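Local coordinates for protein thiol transferase (Phanerochaete chrysosporium, PDB 4F0B) that probably catalyses glutathione-dependent thiol transfer, as a glutathione transferase of the Ure2p type, and binds oxidized glutathione disulfide, at residues K42-R46 with D47-G51. Sequence-based numbering, arbitrary orientation.
Sequences KMSIR and DADIG. With GDS (oxidized glutathione disulfide), chain C.
The loop that leaves strand 38-42 of the thioredoxin-like N-terminal domain turns back on itself here, where Ser44 and Arg46 meet Asp49 beside the glutathione site. Arg46 offers NE and NH1, one to each oxygen of the Asp49 carboxylate. Its NE-H points at OD2 of Asp49 almost straight, 3.0 Å away and in the guanidinium plane. NH1 of Arg46 meets OD1 of Asp49 at 2.9 Å on the syn side, tilted out of the carboxylate plane, and completes the salt bridge. The two flat groups are turned 48° against each other, and NE meets OD2 from above the carboxylate plane. A bend of the arginine chain at chi3 (-48°) brings the NE and NH1 edge of the guanidinium round to Asp49. Over one guanidinium face lies the CB of Ala48.

Ser44 OG donates to the anti lone pair of Asp49 OD2 at 2.7 Å. The same hydroxyl oxygen accepts from the backbone N of Arg46 at 3.1 Å, forming an ST turn. Asp49 N bonds to Arg46 O at 3.0 Å as the chain enters the short 3-10 segment 47-49. Ile45, between the two polar residues, turns the other way. Its CG2 lies 3.7 Å from O2 of the disulfide ligand.

Two donors thus share Asp49 OD2, while Arg46 holds both carboxylate oxygens. This bonding probably keeps Asp49 ionised and fixes the loop shape that presents Ile45 to the ligand.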
ATOM      1  N   LYS A  42      -5.612 -19.545  13.070  1.00 11.28           N
ATOM      2  CA  LYS A  42      -5.959 -19.764  11.686  1.00 10.84           C
ATOM      3  C   LYS A  42      -7.433 -19.342  11.425  1.00  9.84           C
ATOM      4  O   LYS A  42      -8.365 -19.849  12.033  1.00 13.18           O
ATOM      5  CB  LYS A  42      -5.689 -21.228  11.313  1.00 14.25           C
ATOM      6  CG  LYS A  42      -5.762 -21.479   9.820  1.00 15.65           C
ATOM      7  CD  LYS A  42      -5.490 -22.944   9.513  1.00 18.71           C
ATOM      8  CE  LYS A  42      -5.440 -23.184   8.016  1.00 22.79           C
ATOM      9  NZ  LYS A  42      -5.420 -24.653   7.725  1.00 26.12           N
ATOM     10  N   MET A  43      -7.618 -18.390  10.524  1.00  9.31           N
ATOM     11  CA  MET A  43      -8.913 -17.772  10.283  1.00  9.12           C
ATOM     12  C   MET A  43      -9.477 -18.232   8.963  1.00  9.28           C
ATOM     13  O   MET A  43      -8.750 -18.288   7.956  1.00  9.27           O
ATOM     14  CB  MET A  43      -8.792 -16.228  10.252  1.00  8.85           C
ATOM     15  CG  MET A  43      -8.233 -15.670  11.540  1.00  8.46           C
ATOM     16  SD  MET A  43      -9.478 -15.599  12.844  1.00  9.01           S
ATOM     17  CE  MET A  43     -10.531 -14.301  12.217  1.00  9.50           C
ATOM     18  N   SER A  44     -10.767 -18.537   8.942  1.00  9.55           N
ATOM     19  CA  SER A  44     -11.451 -18.716   7.667  1.00  9.69           C
ATOM     20  C   SER A  44     -11.593 -17.403   6.935  1.00  9.81           C
ATOM     21  O   SER A  44     -12.014 -16.402   7.518  1.00  9.52           O
ATOM     22  CB  SER A  44     -12.831 -19.320   7.888  1.00 10.36           C
ATOM     23  OG  SER A  44     -13.568 -19.147   6.674  1.00 12.02           O
ATOM     24  N   ILE A  45     -11.221 -17.422   5.662  1.00  9.24           N
ATOM     25  CA  ILE A  45     -11.370 -16.256   4.786  1.00  8.97           C
ATOM     26  C   ILE A  45     -12.480 -16.504   3.780  1.00 11.13           C
ATOM     27  O   ILE A  45     -12.587 -15.777   2.792  1.00 12.95           O
ATOM     28  CB  ILE A  45     -10.058 -15.920   4.021  1.00  8.88           C
ATOM     29  CG1 ILE A  45      -9.655 -17.103   3.153  1.00 10.60           C
ATOM     30  CG2 ILE A  45      -8.982 -15.560   5.034  1.00 10.05           C
ATOM     31  CD1 ILE A  45      -8.551 -16.773   2.132  1.00 14.18           C
ATOM     32  N   ARG A  46     -13.314 -17.520   4.023  1.00 10.26           N
ATOM     33  CA  ARG A  46     -14.368 -17.870   3.063  1.00 11.96           C
ATOM     34  C   ARG A  46     -15.697 -17.213   3.408  1.00 12.39           C
ATOM     35  O   ARG A  46     -16.182 -17.321   4.553  1.00 10.67           O
ATOM     36  CB  ARG A  46     -14.590 -19.386   3.048  1.00 13.56           C
ATOM     37  CG  ARG A  46     -13.327 -20.185   2.878  1.00 17.04           C
ATOM     38  CD  ARG A  46     -13.649 -21.591   2.508  1.00 15.55           C
ATOM     39  NE  ARG A  46     -14.673 -22.177   3.365  1.00 18.05           N
ATOM     40  CZ  ARG A  46     -15.429 -23.206   2.990  1.00 18.50           C
ATOM     41  NH1 ARG A  46     -16.361 -23.683   3.804  1.00 21.66           N
ATOM     42  NH2 ARG A  46     -15.289 -23.721   1.769  1.00 20.58           N
ATOM     43  N   ASP A  47     -16.309 -16.557   2.426  1.00 12.51           N
ATOM     44  CA  ASP A  47     -17.644 -16.001   2.615  1.00 12.23           C
ATOM     45  C   ASP A  47     -18.679 -17.071   3.040  1.00 12.47           C
ATOM     46  O   ASP A  47     -19.618 -16.764   3.769  1.00 14.28           O
ATOM     47  CB  ASP A  47     -18.126 -15.283   1.335  1.00 11.61           C
ATOM     48  CG  ASP A  47     -17.324 -14.030   1.018  1.00 17.68           C
ATOM     49  OD1 ASP A  47     -16.588 -13.525   1.889  1.00 17.65           O
ATOM     50  OD2 ASP A  47     -17.443 -13.505  -0.126  1.00 19.76           O
ATOM     51  N   ALA A  48     -18.522 -18.311   2.580  1.00 11.75           N
ATOM     52  CA  ALA A  48     -19.464 -19.373   2.923  1.00 14.72           C
ATOM     53  C   ALA A  48     -19.472 -19.654   4.425  1.00 13.38           C
ATOM     54  O   ALA A  48     -20.433 -20.223   4.936  1.00 16.15           O
ATOM     55  CB  ALA A  48     -19.120 -20.635   2.183  1.00 18.35           C
ATOM     56  N   ASP A  49     -18.395 -19.262   5.118  1.00 11.45           N
ATOM     57  CA  ASP A  49     -18.300 -19.521   6.557  1.00 12.08           C
ATOM     58  C   ASP A  49     -18.783 -18.368   7.417  1.00 12.20           C
ATOM     59  O   ASP A  49     -18.835 -18.508   8.640  1.00 12.90           O
ATOM     60  CB  ASP A  49     -16.860 -19.828   6.946  1.00 12.57           C
ATOM     61  CG  ASP A  49     -16.362 -21.118   6.344  1.00 15.00           C
ATOM     62  OD1 ASP A  49     -17.186 -22.029   6.080  1.00 17.18           O
ATOM     63  OD2 ASP A  49     -15.139 -21.230   6.122  1.00 15.96           O
ATOM     64  N   ILE A  50     -19.126 -17.236   6.813  1.00 13.14           N
ATOM     65  CA  ILE A  50     -19.578 -16.076   7.578  1.00 13.81           C
ATOM     66  C   ILE A  50     -20.740 -16.433   8.515  1.00 13.17           C
ATOM     67  O   ILE A  50     -21.741 -17.017   8.091  1.00 15.48           O
ATOM     68  CB  ILE A  50     -19.960 -14.897   6.648  1.00 12.21           C
ATOM     69  CG1 ILE A  50     -18.713 -14.368   5.933  1.00 12.60           C
ATOM     70  CG2 ILE A  50     -20.697 -13.816   7.431  1.00 17.21           C
ATOM     71  CD1 ILE A  50     -19.002 -13.273   4.849  1.00 16.54           C
ATOM     72  N   GLY A  51     -20.550 -16.134   9.804  1.00 12.77           N
ATOM     73  CA  GLY A  51     -21.527 -16.453  10.833  1.00 15.88           C
ATOM     74  C   GLY A  51     -21.586 -17.887  11.348  1.00 15.02           C
ATOM     75  O   GLY A  51     -22.310 -18.166  12.317  1.00 17.61           O
TER
HETATM   76  N1  GDS C 301      -4.138  -5.081   1.944  1.00  4.51           N
HETATM   77  CA1 GDS C 301      -4.353  -6.244   2.862  1.00  4.07           C
HETATM   78  C1  GDS C 301      -2.976  -6.642   3.457  1.00  5.94           C
HETATM   79  OE1 GDS C 301      -1.946  -6.397   2.791  1.00  5.35           O
HETATM   80  OE2 GDS C 301      -2.973  -7.172   4.584  1.00  4.67           O
HETATM   81  CB1 GDS C 301      -4.904  -7.432   2.058  1.00  5.15           C
HETATM   82  CG1 GDS C 301      -5.258  -8.628   2.961  1.00  4.20           C
HETATM   83  CD1 GDS C 301      -6.084  -9.632   2.169  1.00  4.94           C
HETATM   84  O1  GDS C 301      -6.382  -9.525   0.986  1.00  6.10           O
HETATM   85  N2  GDS C 301      -6.559 -10.687   2.911  1.00  5.34           N
HETATM   86  CA2 GDS C 301      -7.363 -11.770   2.329  1.00  5.37           C
HETATM   87  C2  GDS C 301      -8.613 -11.962   3.158  1.00  6.20           C
HETATM   88  O2  GDS C 301      -8.582 -11.934   4.415  1.00  6.31           O
HETATM   89  CB2 GDS C 301      -6.629 -13.109   2.302  1.00  6.38           C
HETATM   90  SG2 GDS C 301      -5.042 -13.083   1.465  1.00  9.56           S
HETATM   91  N3  GDS C 301      -9.730 -12.184   2.437  1.00  7.00           N
HETATM   92  CA3 GDS C 301     -10.998 -12.422   3.133  1.00  6.59           C
HETATM   93  C3  GDS C 301     -12.104 -11.573   2.623  1.00 10.99           C
HETATM   94  OE3 GDS C 301     -13.200 -11.702   3.204  1.00 11.33           O
HETATM   95  OE4 GDS C 301     -11.881 -10.774   1.675  1.00 11.02           O
HETATM   96  N4  GDS C 301      -5.690  -9.460  -1.814  1.00  6.08           N
HETATM   97  CA4 GDS C 301      -5.334  -8.249  -2.534  1.00  6.88           C
HETATM   98  C4  GDS C 301      -4.128  -7.470  -1.911  1.00  5.76           C
HETATM   99  OE5 GDS C 301      -3.300  -8.073  -1.196  1.00  6.28           O
HETATM  100  OE6 GDS C 301      -4.079  -6.260  -2.190  1.00  5.73           O
HETATM  101  C5  GDS C 301      -6.178 -10.508  -2.485  1.00  5.89           C
HETATM  102  O5  GDS C 301      -6.341 -10.490  -3.728  1.00  6.57           O
HETATM  103  CA5 GDS C 301      -6.552 -11.732  -1.668  1.00  6.19           C
HETATM  104  N5  GDS C 301      -7.789 -12.339  -2.216  1.00  5.71           N
HETATM  105  CB5 GDS C 301      -5.337 -12.683  -1.738  1.00  7.42           C
HETATM  106  SG5 GDS C 301      -5.534 -14.058  -0.610  1.00 11.65           S
HETATM  107  CA6 GDS C 301     -11.800 -11.130  -1.712  1.00 13.37           C
HETATM  108  C6  GDS C 301     -12.008 -10.699  -3.178  1.00 19.11           C
HETATM  109  OE7 GDS C 301     -11.076 -10.099  -3.757  1.00 16.95           O
HETATM  110  OE8 GDS C 301     -13.137 -10.931  -3.680  1.00 17.32           O
HETATM  111  N6  GDS C 301     -13.041 -10.866  -0.987  1.00 12.98           N
HETATM  112  CB6 GDS C 301     -11.447 -12.650  -1.632  1.00 10.53           C
HETATM  113  CG6 GDS C 301     -10.076 -13.084  -2.229  1.00 12.01           C
HETATM  114  CD6 GDS C 301      -8.937 -12.461  -1.475  1.00  7.97           C
HETATM  115  O6  GDS C 301      -8.986 -12.050  -0.325  1.00  8.37           O
HETATM  116  O   HOH W   1     -13.529 -14.019   0.815  1.00 18.82           O